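Local coordinates for protein post-proline cleaving enzyme (Rickettsia typhi, PDB 4HVT) that probably acts as a serine-type oligopeptidase that cleaves peptides after proline residues, at residues A[640-646]-A[671-677]; A[591-597]-A[652-657]; A[172-178]-A[221-227]. One frame throughout, in Å; residues are numbered along the deposited sequence. Where two conformers were deposited one is given.

Interaction 1. Residues A[640-646]-A[671-677]; sequences TVLITDS and KTYFLES
Leu-642 lays its CD1 methyl against the CB of Tyr-673, 3.6 Å away, the two side chains crossing at about a right angle. With CG anti to the backbone N (chi1 173°), Leu-642 leans toward the neighbouring strand, and Leu-642 CD1 also meets Leu-675 CD1 at 3.9 Å. The tyrosine ring runs back toward the start of the strands, where Thr-640 OG1 lies in its plane at the edge, 3.6 Å from Tyr-673 CE2. Beneath these contacts, strands 640-646 and 672-677 are parallel neighbours in full register. Their ladder of backbone bonds includes a short one from Ile-643 N to Tyr-673 O (2.7 Å). They are the last two strands of the mixed sheet of the alpha/beta-hydrolase domain, joined through helix 655-664 as a beta-alpha-beta unit. The helix packs on the face bearing Val-641, Ile-643 and Phe-674, whereas helix 688-706 covers the one bearing Leu-642 and Leu-675; branched and aromatic residues suit both buried layers. Val-641 CG1 and Thr-672 CG2 lie side by side on the first of these faces, and the hydroxyl of Thr-672 is hydrogen-bonded to the carboxylate of Glu-661. Further along, the carboxylate of Asp-645 stands steeply to the ring of Phe-674, OD2 3.4 Å from CE1. Asp-645 OD1 lies 2.7 Å from Glu-676 OE2, close enough that one acid probably holds a proton, and Arg-658 forms a salt bridge with that glutamate oxygen. At the C-terminal ends Ser-646 OG donates to Ser-677 O (2.9 Å), approaching from above the carbonyl plane.

Interaction 2. Residues A[591-597]-A[652-657]; sequences PILDMIR and VHPWHG
Beyond the C-terminal ends of the strands of the alpha/beta-hydrolase sheet, the loop after strand 585-589 wraps the first turn of helix 655-664, and His-656 takes the middle of the contact. One face of its imidazole lies against Ile-592, whose CA stands 4.0 Å from the ring centroid in a CH-pi contact; CD1 of Trp-655 lies over the opposite face. The ring is also held at its edge: Asp-594 N donates to His-656 ND1 (3.0 Å, 157°), with the donor close to the ring plane. A histidine suits this place because it offers both flat apolar faces and a nitrogen that can accept from the buried backbone. In Asp-594, a chi1 of -174° swings the carboxylate out past the loop backbone toward Trp-655. Asp-594 OD2 accepts from Trp-655 NE1 on the anti side at 2.9 Å, in the plane of the indole. Asp-594 OD1 accepts from Arg-597 N at 3.2 Å in an Asx motif, tying the loop to itself. A water donates to both Pro-591 O and His-653 O, bridging the backbones, while Val-652 CG2 packs on Pro-591 O. On the helix side, His-653 ND1 accepts from Trp-655 N. Val-652 touches His-682 and is hydrogen-bonded through its N to Asp-649 OD1, His-682 and Asp-649 both being members of the probable Ser-His-Asp triad, so this is loop packing beside the acid end of an alpha/beta-hydrolase active site.

Interaction 3. Residues A[172-178]-A[221-227]; sequences GFEPITN and WKRGESI. With EDO (1,2-ethanediol), chain B.
The indole of Trp-221 has a partner on both faces: the edge of Phe-173 and an ethanediol molecule share one, while Ile-227 CG1 of its own segment lies on the other. The two aromatic rings form an edge-to-face pair with centroids 5.4 Å apart and planes at 72°, and Phe-173 CD1 reaches Trp-221 CE3 at 3.7 Å. At the far rim of the indole, Glu-174 O approaches Trp-221 CH2 to 3.2 Å, near the ring plane. The phenyl ring has the diol on one of its own faces, and Phe-173 CE2 lies over the guanidinium of Arg-223, 3.6 Å from Arg-223 NH2, with the two planes steeply inclined. The arginine bends at chi3 (-57°), which turns a face of the guanidinium to the phenyl edge. The diol, probably from the crystallisation liquor, accepts from Gly-224 N through O1 and donates through O2 to Glu-225 O. Glu-225 O also accepts from Trp-221 NE1 at 2.9 Å, a bond that closes from the strand onto the last residue of the type II turn from Lys-222 to Glu-225; Gly-224, with its positive phi, fits the third position of that turn. Further along both segments, Ile-227 CD1 packs on Pro-175 CB at 3.9 Å, and a water links Ile-176 O to Ile-227 N. Glu-160 and Asp-196 form salt bridges with Arg-223, Lys-195 O accepts from its NH2, and Ile-198 of strand 197-200 touches both aromatic rings. The contact thus joins neighbouring blades of the beta-propeller: the loop between strands 167-168 and 185-186 packs against the turn between strands 217-222 and 231-235.

Interactions 1 and 2 are neighbours in the hydrolase domain, their centres 13 Å apart, and their segments alternate along the chain. They touch directly: Thr-644 O lies 3.2 Å from Pro-591 CD, and Asp-645 OD2 is equally far from Pro-654 O. Strand 640-646 leads into a loop that carries Asp-649 before reaching segment 652-657, so the two contacts flank the acid of the probable Ser-566, His-682, Asp-649 triad; Ser-646 and Val-652 each touch residues of that triad. Interaction 3 belongs to the beta-propeller, with its centre 43 Å from interaction 1 and 37 Å from interaction 2, and its nearest atoms about 22 Å from either.

Interaction 1. Residues A[640-646]-A[671-677]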
loop_
_atom_site.group_PDB
_atom_site.type_symbol
_atom_site.label_atom_id
_atom_site.label_comp_id
_atom_site.label_asym_id
_atom_site.label_seq_id
_atom_site.Cartn_x
_atom_site.Cartn_y
_atom_site.Cartn_z
ATOM N N THR A 640 2.261 -5.562 27.133
ATOM C CA THR A 640 1.955 -4.141 26.994
ATOM C C THR A 640 1.759 -3.850 25.523
ATOM O O THR A 640 2.530 -4.326 24.698
ATOM C CB THR A 640 3.076 -3.247 27.564
ATOM O OG1 THR A 640 2.679 -1.871 27.566
ATOM C CG2 THR A 640 4.427 -3.420 26.873
ATOM N N VAL A 641 0.710 -3.103 25.219
ATOM C CA VAL A 641 0.322 -2.875 23.849
ATOM C C VAL A 641 0.105 -1.390 23.602
ATOM O O VAL A 641 -0.472 -0.669 24.429
ATOM C CB VAL A 641 -0.921 -3.693 23.440
ATOM C CG1 VAL A 641 -2.054 -3.448 24.387
ATOM C CG2 VAL A 641 -1.371 -3.374 22.021
ATOM N N LEU A 642 0.575 -0.930 22.445
ATOM C CA LEU A 642 0.282 0.400 21.923
ATOM C C LEU A 642 -0.761 0.250 20.823
ATOM O O LEU A 642 -0.575 -0.515 19.912
ATOM C CB LEU A 642 1.561 1.024 21.302
ATOM C CG LEU A 642 1.367 2.357 20.554
ATOM C CD1 LEU A 642 0.808 3.444 21.459
ATOM C CD2 LEU A 642 2.698 2.909 20.005
ATOM N N ILE A 643 -1.906 0.918 20.978
ATOM C CA ILE A 643 -3.026 0.789 20.016
ATOM C C ILE A 643 -3.180 2.124 19.337
ATOM O O ILE A 643 -3.208 3.170 19.984
ATOM C CB ILE A 643 -4.315 0.466 20.748
ATOM C CG1 ILE A 643 -4.233 -0.862 21.549
ATOM C CG2 ILE A 643 -5.416 0.399 19.752
ATOM C CD1 ILE A 643 -5.344 -1.067 22.585
ATOM N N THR A 644 -3.233 2.136 18.017
ATOM C CA THR A 644 -3.404 3.428 17.313
ATOM C C THR A 644 -4.585 3.412 16.349
ATOM O O THR A 644 -4.857 2.396 15.709
ATOM C CB THR A 644 -2.123 3.834 16.552
ATOM O OG1 THR A 644 -1.940 3.006 15.362
ATOM C CG2 THR A 644 -0.906 3.712 17.460
ATOM N N ASP A 645 -5.262 4.546 16.226
ATOM C CA ASP A 645 -6.305 4.659 15.222
ATOM C C ASP A 645 -6.521 6.123 14.794
ATOM O O ASP A 645 -5.813 7.019 15.291
ATOM C CB ASP A 645 -7.563 3.949 15.741
ATOM C CG ASP A 645 -8.272 4.691 16.851
ATOM O OD1 ASP A 645 -8.422 5.919 16.773
ATOM O OD2 ASP A 645 -8.755 4.015 17.766
ATOM N N SER A 646 -7.455 6.401 13.874
ATOM C CA SER A 646 -7.670 7.795 13.428
ATOM C C SER A 646 -9.147 8.068 13.188
ATOM O O SER A 646 -9.856 7.225 12.649
ATOM C CB SER A 646 -6.839 8.147 12.186
ATOM O OG SER A 646 -7.160 9.465 11.669
ATOM N N LYS A 671 -1.000 -3.318 30.659
ATOM C CA LYS A 671 -0.726 -1.897 30.470
ATOM C C LYS A 671 -0.917 -1.582 28.993
ATOM O O LYS A 671 -0.380 -2.310 28.178
ATOM C CB LYS A 671 0.708 -1.627 30.869
ATOM C CG LYS A 671 1.190 -0.205 30.768
ATOM C CD LYS A 671 0.664 0.669 31.861
ATOM C CE LYS A 671 1.013 2.117 31.555
ATOM N NZ LYS A 671 0.720 3.012 32.696
ATOM N N THR A 672 -1.738 -0.588 28.674
ATOM C CA THR A 672 -1.989 -0.188 27.254
ATOM C C THR A 672 -1.711 1.309 27.071
ATOM O O THR A 672 -1.915 2.113 28.027
ATOM C CB THR A 672 -3.428 -0.410 26.786
ATOM O OG1 THR A 672 -4.263 0.534 27.456
ATOM C CG2 THR A 672 -3.891 -1.826 27.067
ATOM N N TYR A 673 -1.309 1.641 25.837
ATOM C CA TYR A 673 -1.012 2.974 25.360
ATOM C C TYR A 673 -1.916 3.112 24.140
ATOM O O TYR A 673 -2.059 2.167 23.390
ATOM C CB TYR A 673 0.514 3.102 25.010
ATOM C CG TYR A 673 1.386 3.027 26.261
ATOM C CD1 TYR A 673 1.686 4.172 26.959
ATOM C CD2 TYR A 673 1.883 1.808 26.745
ATOM C CE1 TYR A 673 2.439 4.132 28.126
ATOM C CE2 TYR A 673 2.628 1.758 27.920
ATOM C CZ TYR A 673 2.912 2.926 28.581
ATOM O OH TYR A 673 3.662 2.925 29.738
ATOM N N PHE A 674 -2.567 4.250 24.012
ATOM C CA PHE A 674 -3.553 4.517 22.977
ATOM C C PHE A 674 -3.297 5.880 22.370
ATOM O O PHE A 674 -3.145 6.849 23.108
ATOM C CB PHE A 674 -4.931 4.447 23.617
ATOM C CG PHE A 674 -6.059 4.774 22.689
ATOM C CD1 PHE A 674 -6.565 3.795 21.849
ATOM C CD2 PHE A 674 -6.551 6.071 22.599
ATOM C CE1 PHE A 674 -7.593 4.080 20.943
ATOM C CE2 PHE A 674 -7.599 6.370 21.717
ATOM C CZ PHE A 674 -8.113 5.376 20.883
ATOM N N LEU A 675 -3.345 5.964 21.027
ATOM C CA LEU A 675 -3.102 7.191 20.281
ATOM C C LEU A 675 -4.150 7.274 19.170
ATOM O O LEU A 675 -4.144 6.450 18.212
ATOM C CB LEU A 675 -1.709 7.199 19.648
ATOM C CG LEU A 675 -0.518 7.230 20.624
ATOM C CD1 LEU A 675 0.706 6.958 19.833
ATOM C CD2 LEU A 675 -0.403 8.587 21.245
ATOM N N GLU A 676 -5.003 8.279 19.279
ATOM C CA GLU A 676 -6.019 8.521 18.278
ATOM C C GLU A 676 -5.654 9.801 17.532
ATOM O O GLU A 676 -5.598 10.867 18.128
ATOM C CB GLU A 676 -7.422 8.606 18.858
ATOM C CG GLU A 676 -8.427 8.945 17.724
ATOM C CD GLU A 676 -9.843 8.614 17.996
ATOM O OE1 GLU A 676 -10.639 9.588 18.151
ATOM O OE2 GLU A 676 -10.175 7.416 18.135
ATOM N N SER A 677 -5.368 9.685 16.245
ATOM C CA SER A 677 -5.074 10.836 15.401
ATOM C C SER A 677 -6.261 11.474 14.772
ATOM O O SER A 677 -7.096 10.765 14.228
ATOM C CB SER A 677 -4.086 10.497 14.281
ATOM O OG SER A 677 -4.105 11.541 13.292
#

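Interaction 2. Residues A[591-597]-A[652-657]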
loop_
_atom_site.group_PDB
_atom_site.type_symbol
_atom_site.label_atom_id
_atom_site.label_comp_id
_atom_site.label_asym_id
_atom_site.label_seq_id
_atom_site.Cartn_x
_atom_site.Cartn_y
_atom_site.Cartn_z
ATOM N N PRO A 591 -5.982 -0.808 13.335
ATOM C CA PRO A 591 -6.301 -2.194 13.108
ATOM C C PRO A 591 -7.700 -2.412 12.580
ATOM O O PRO A 591 -8.563 -1.569 12.737
ATOM C CB PRO A 591 -6.278 -2.815 14.508
ATOM C CG PRO A 591 -6.636 -1.682 15.419
ATOM C CD PRO A 591 -6.015 -0.474 14.776
ATOM N N ILE A 592 -7.872 -3.552 11.922
ATOM C CA ILE A 592 -9.183 -4.225 11.851
ATOM C C ILE A 592 -9.062 -5.286 12.950
ATOM O O ILE A 592 -8.031 -5.969 13.056
ATOM C CB ILE A 592 -9.517 -4.807 10.448
ATOM C CG1 ILE A 592 -10.953 -5.295 10.448
ATOM C CG2 ILE A 592 -8.539 -5.874 9.976
ATOM C CD1 ILE A 592 -11.402 -5.780 9.061
ATOM N N LEU A 593 -10.077 -5.411 13.783
ATOM C CA LEU A 593 -9.966 -6.413 14.829
ATOM C C LEU A 593 -11.276 -6.937 15.378
ATOM O O LEU A 593 -11.310 -8.046 15.867
ATOM C CB LEU A 593 -9.059 -5.944 15.954
ATOM C CG LEU A 593 -9.342 -5.032 17.102
ATOM C CD1 LEU A 593 -10.350 -5.546 18.123
ATOM C CD2 LEU A 593 -7.975 -4.765 17.790
ATOM N N ASP A 594 -12.326 -6.129 15.283
ATOM C CA ASP A 594 -13.690 -6.625 15.629
ATOM C C ASP A 594 -14.251 -7.463 14.473
ATOM O O ASP A 594 -14.954 -6.961 13.608
ATOM C CB ASP A 594 -14.622 -5.495 16.000
ATOM C CG ASP A 594 -15.990 -6.002 16.510
ATOM O OD1 ASP A 594 -16.304 -7.204 16.329
ATOM O OD2 ASP A 594 -16.738 -5.176 17.092
ATOM N N MET A 595 -13.881 -8.730 14.442
ATOM C CA MET A 595 -14.168 -9.580 13.293
ATOM C C MET A 595 -15.632 -10.087 13.274
ATOM O O MET A 595 -16.084 -10.637 12.261
ATOM C CB MET A 595 -13.123 -10.695 13.198
ATOM C CG MET A 595 -11.671 -10.160 13.170
ATOM S SD MET A 595 -11.434 -8.766 12.059
ATOM C CE MET A 595 -11.684 -9.497 10.458
ATOM N N ILE A 596 -16.388 -9.892 14.369
ATOM C CA ILE A 596 -17.826 -10.152 14.313
ATOM C C ILE A 596 -18.586 -9.024 13.580
ATOM O O ILE A 596 -19.517 -9.295 12.784
ATOM C CB ILE A 596 -18.420 -10.414 15.712
ATOM C CG1 ILE A 596 -17.650 -11.539 16.417
ATOM C CG2 ILE A 596 -19.882 -10.798 15.576
ATOM C CD1 ILE A 596 -18.376 -12.115 17.638
ATOM N N ARG A 597 -18.192 -7.772 13.848
ATOM C CA ARG A 597 -18.934 -6.590 13.410
ATOM C C ARG A 597 -18.246 -5.808 12.295
ATOM O O ARG A 597 -18.732 -4.756 11.920
ATOM C CB ARG A 597 -19.151 -5.635 14.608
ATOM C CG ARG A 597 -19.955 -6.302 15.727
ATOM C CD ARG A 597 -20.507 -5.313 16.756
ATOM N NE ARG A 597 -21.279 -4.235 16.204
ATOM C CZ ARG A 597 -21.477 -3.037 16.766
ATOM N NH1 ARG A 597 -21.002 -2.752 17.956
ATOM N NH2 ARG A 597 -22.195 -2.125 16.127
ATOM N N VAL A 652 -10.933 1.175 7.755
ATOM C CA VAL A 652 -11.420 0.230 8.731
ATOM C C VAL A 652 -12.338 0.863 9.786
ATOM O O VAL A 652 -13.138 0.141 10.369
ATOM C CB VAL A 652 -10.271 -0.527 9.458
ATOM C CG1 VAL A 652 -9.439 -1.346 8.494
ATOM C CG2 VAL A 652 -9.356 0.442 10.163
ATOM N N HIS A 653 -12.211 2.171 10.033
ATOM C CA HIS A 653 -12.953 2.921 11.049
ATOM C C HIS A 653 -12.201 2.853 12.397
ATOM O O HIS A 653 -11.686 1.828 12.764
ATOM C CB HIS A 653 -14.386 2.421 11.191
ATOM C CG HIS A 653 -15.298 3.347 11.954
ATOM N ND1 HIS A 653 -15.258 3.511 13.319
ATOM C CD2 HIS A 653 -16.342 4.096 11.529
ATOM C CE1 HIS A 653 -16.185 4.369 13.697
ATOM N NE2 HIS A 653 -16.882 4.713 12.623
ATOM N N PRO A 654 -12.146 3.955 13.121
ATOM C CA PRO A 654 -11.472 3.857 14.451
ATOM C C PRO A 654 -12.109 2.990 15.533
ATOM O O PRO A 654 -11.472 2.762 16.560
ATOM C CB PRO A 654 -11.471 5.302 14.949
ATOM C CG PRO A 654 -12.593 5.996 14.241
ATOM C CD PRO A 654 -12.647 5.319 12.878
ATOM N N TRP A 655 -13.354 2.530 15.319
ATOM C CA TRP A 655 -14.037 1.636 16.236
ATOM C C TRP A 655 -13.116 0.499 16.700
ATOM O O TRP A 655 -13.030 0.190 17.856
ATOM C CB TRP A 655 -15.248 1.008 15.564
ATOM C CG TRP A 655 -15.786 -0.225 16.260
ATOM C CD1 TRP A 655 -15.704 -1.507 15.845
ATOM C CD2 TRP A 655 -16.476 -0.263 17.511
ATOM N NE1 TRP A 655 -16.302 -2.352 16.718
ATOM C CE2 TRP A 655 -16.814 -1.624 17.755
ATOM C CE3 TRP A 655 -16.874 0.710 18.418
ATOM C CZ2 TRP A 655 -17.506 -2.033 18.880
ATOM C CZ3 TRP A 655 -17.606 0.288 19.546
ATOM C CH2 TRP A 655 -17.884 -1.069 19.760
ATOM N N HIS A 656 -12.367 -0.079 15.762
ATOM C CA HIS A 656 -11.569 -1.265 16.109
ATOM C C HIS A 656 -10.536 -0.992 17.182
ATOM O O HIS A 656 -10.391 -1.769 18.125
ATOM C CB HIS A 656 -10.906 -1.891 14.864
ATOM C CG HIS A 656 -11.882 -2.307 13.818
ATOM N ND1 HIS A 656 -12.539 -3.514 13.862
ATOM C CD2 HIS A 656 -12.307 -1.692 12.681
ATOM C CE1 HIS A 656 -13.330 -3.625 12.802
ATOM N NE2 HIS A 656 -13.230 -2.515 12.096
ATOM N N GLY A 657 -9.830 0.110 17.036
ATOM C CA GLY A 657 -8.779 0.486 18.016
ATOM C C GLY A 657 -9.439 0.938 19.328
ATOM O O GLY A 657 -9.003 0.563 20.432
HETATM O O HOH W 1 -9.045 1.107 13.730
#

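Interaction 3. Residues A[172-178]-A[221-227]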
loop_
_atom_site.group_PDB
_atom_site.type_symbol
_atom_site.label_atom_id
_atom_site.label_comp_id
_atom_site.label_asym_id
_atom_site.label_seq_id
_atom_site.Cartn_x
_atom_site.Cartn_y
_atom_site.Cartn_z
ATOM N N GLY A 172 -11.440 25.241 -14.482
ATOM C CA GLY A 172 -11.054 23.958 -15.048
ATOM C C GLY A 172 -11.755 22.801 -14.390
ATOM O O GLY A 172 -12.589 23.000 -13.502
ATOM N N PHE A 173 -11.411 21.580 -14.794
ATOM C CA PHE A 173 -11.974 20.380 -14.168
ATOM C C PHE A 173 -11.690 20.289 -12.663
ATOM O O PHE A 173 -10.520 20.221 -12.247
ATOM C CB PHE A 173 -11.493 19.118 -14.873
ATOM C CG PHE A 173 -12.088 18.925 -16.242
ATOM C CD1 PHE A 173 -13.424 18.548 -16.389
ATOM C CD2 PHE A 173 -11.297 19.034 -17.377
ATOM C CE1 PHE A 173 -13.933 18.368 -17.620
ATOM C CE2 PHE A 173 -11.833 18.835 -18.662
ATOM C CZ PHE A 173 -13.135 18.478 -18.758
ATOM N N GLU A 174 -12.768 20.249 -11.885
ATOM C CA GLU A 174 -12.729 20.189 -10.404
ATOM C C GLU A 174 -14.165 19.829 -10.047
ATOM O O GLU A 174 -15.080 20.491 -10.575
ATOM C CB GLU A 174 -12.385 21.553 -9.865
ATOM C CG GLU A 174 -12.436 21.615 -8.354
ATOM C CD GLU A 174 -12.287 23.020 -7.803
ATOM O OE1 GLU A 174 -12.529 23.998 -8.536
ATOM O OE2 GLU A 174 -11.951 23.131 -6.593
ATOM N N PRO A 175 -14.372 18.809 -9.201
ATOM C CA PRO A 175 -15.728 18.331 -9.031
ATOM C C PRO A 175 -16.548 19.171 -8.051
ATOM O O PRO A 175 -16.738 18.775 -6.930
ATOM C CB PRO A 175 -15.534 16.913 -8.534
ATOM C CG PRO A 175 -14.268 16.967 -7.749
ATOM C CD PRO A 175 -13.409 17.942 -8.521
ATOM N N ILE A 176 -17.070 20.270 -8.533
ATOM C CA ILE A 176 -17.871 21.196 -7.756
ATOM C C ILE A 176 -19.242 21.381 -8.386
ATOM O O ILE A 176 -19.392 21.374 -9.616
ATOM C CB ILE A 176 -17.186 22.565 -7.585
ATOM C CG1 ILE A 176 -16.848 23.242 -8.912
ATOM C CG2 ILE A 176 -15.876 22.382 -6.841
ATOM C CD1 ILE A 176 -16.566 24.735 -8.789
ATOM N N THR A 177 -20.256 21.543 -7.552
ATOM C CA THR A 177 -21.573 21.795 -8.066
ATOM C C THR A 177 -21.799 23.231 -8.540
ATOM O O THR A 177 -20.959 24.096 -8.379
ATOM C CB THR A 177 -22.635 21.495 -6.994
ATOM O OG1 THR A 177 -22.647 22.547 -6.030
ATOM C CG2 THR A 177 -22.415 20.140 -6.312
ATOM N N ASN A 178 -23.010 23.509 -9.047
ATOM C CA ASN A 178 -23.352 24.870 -9.442
ATOM C C ASN A 178 -23.494 25.892 -8.267
ATOM O O ASN A 178 -23.621 27.095 -8.519
ATOM C CB ASN A 178 -24.571 24.887 -10.405
ATOM C CG ASN A 178 -25.820 24.322 -9.763
ATOM O OD1 ASN A 178 -25.901 24.293 -8.565
ATOM N ND2 ASN A 178 -26.765 23.834 -10.566
ATOM N N TRP A 221 -17.432 13.854 -18.554
ATOM C CA TRP A 221 -17.636 15.276 -18.291
ATOM C C TRP A 221 -16.830 16.102 -19.273
ATOM O O TRP A 221 -15.592 15.889 -19.430
ATOM C CB TRP A 221 -17.254 15.591 -16.849
ATOM C CG TRP A 221 -17.684 16.941 -16.342
ATOM C CD1 TRP A 221 -18.712 17.722 -16.805
ATOM C CD2 TRP A 221 -17.156 17.611 -15.192
ATOM N NE1 TRP A 221 -18.782 18.873 -16.080
ATOM C CE2 TRP A 221 -17.834 18.830 -15.079
ATOM C CE3 TRP A 221 -16.152 17.309 -14.280
ATOM C CZ2 TRP A 221 -17.585 19.741 -14.039
ATOM C CZ3 TRP A 221 -15.853 18.251 -13.279
ATOM C CH2 TRP A 221 -16.577 19.449 -13.186
ATOM N N LYS A 222 -17.517 17.038 -19.923
ATOM C CA LYS A 222 -17.008 17.921 -20.962
ATOM C C LYS A 222 -16.668 19.282 -20.410
ATOM O O LYS A 222 -17.377 19.854 -19.558
ATOM C CB LYS A 222 -18.063 18.092 -22.090
ATOM C CG LYS A 222 -18.440 16.824 -22.834
ATOM C CD LYS A 222 -19.700 17.044 -23.704
ATOM C CE LYS A 222 -19.532 18.057 -24.802
ATOM N NZ LYS A 222 -18.508 17.507 -25.712
ATOM N N ARG A 223 -15.572 19.807 -20.907
ATOM C CA ARG A 223 -15.117 21.134 -20.562
ATOM C C ARG A 223 -16.189 22.158 -20.852
ATOM O O ARG A 223 -16.886 22.090 -21.885
ATOM C CB ARG A 223 -13.791 21.490 -21.271
ATOM C CG ARG A 223 -13.195 22.787 -20.802
ATOM C CD ARG A 223 -11.837 23.103 -21.443
ATOM N NE ARG A 223 -10.826 22.079 -21.254
ATOM C CZ ARG A 223 -10.143 21.880 -20.135
ATOM N NH1 ARG A 223 -10.334 22.657 -19.072
ATOM N NH2 ARG A 223 -9.268 20.905 -20.088
ATOM N N GLY A 224 -16.367 23.063 -19.893
ATOM C CA GLY A 224 -17.259 24.184 -19.987
ATOM C C GLY A 224 -18.642 23.935 -19.446
ATOM O O GLY A 224 -19.402 24.888 -19.314
ATOM N N GLU A 225 -18.995 22.659 -19.226
ATOM C CA GLU A 225 -20.331 22.275 -18.738
ATOM C C GLU A 225 -20.358 22.086 -17.234
ATOM O O GLU A 225 -19.416 21.600 -16.656
ATOM C CB GLU A 225 -20.782 20.978 -19.368
ATOM C CG GLU A 225 -20.887 21.068 -20.883
ATOM C CD GLU A 225 -21.508 19.838 -21.542
ATOM O OE1 GLU A 225 -21.907 18.834 -20.840
ATOM O OE2 GLU A 225 -21.553 19.909 -22.805
ATOM N N SER A 226 -21.475 22.467 -16.610
ATOM C CA SER A 226 -21.676 22.204 -15.190
ATOM C C SER A 226 -21.615 20.706 -14.930
ATOM O O SER A 226 -21.996 19.908 -15.777
ATOM C CB SER A 226 -23.048 22.737 -14.740
ATOM O OG SER A 226 -23.222 22.524 -13.352
ATOM N N ILE A 227 -21.196 20.313 -13.732
ATOM C CA ILE A 227 -21.078 18.904 -13.362
ATOM C C ILE A 227 -22.450 18.234 -13.318
ATOM O O ILE A 227 -22.580 17.032 -13.531
ATOM C CB ILE A 227 -20.347 18.711 -12.017
ATOM C CG1 ILE A 227 -19.748 17.324 -11.918
ATOM C CG2 ILE A 227 -21.340 18.837 -10.859
ATOM C CD1 ILE A 227 -18.761 17.207 -10.789
HETATM C C1 EDO B . -14.432 22.177 -16.623
HETATM O O1 EDO B . -14.507 23.188 -17.652
HETATM C C2 EDO B . -15.728 21.365 -16.655
HETATM O O2 EDO B . -16.764 22.253 -16.208
HETATM O O HOH W 2 -19.331 22.378 -12.218
HETATM O O HOH W 3 -26.588 22.947 -13.831
#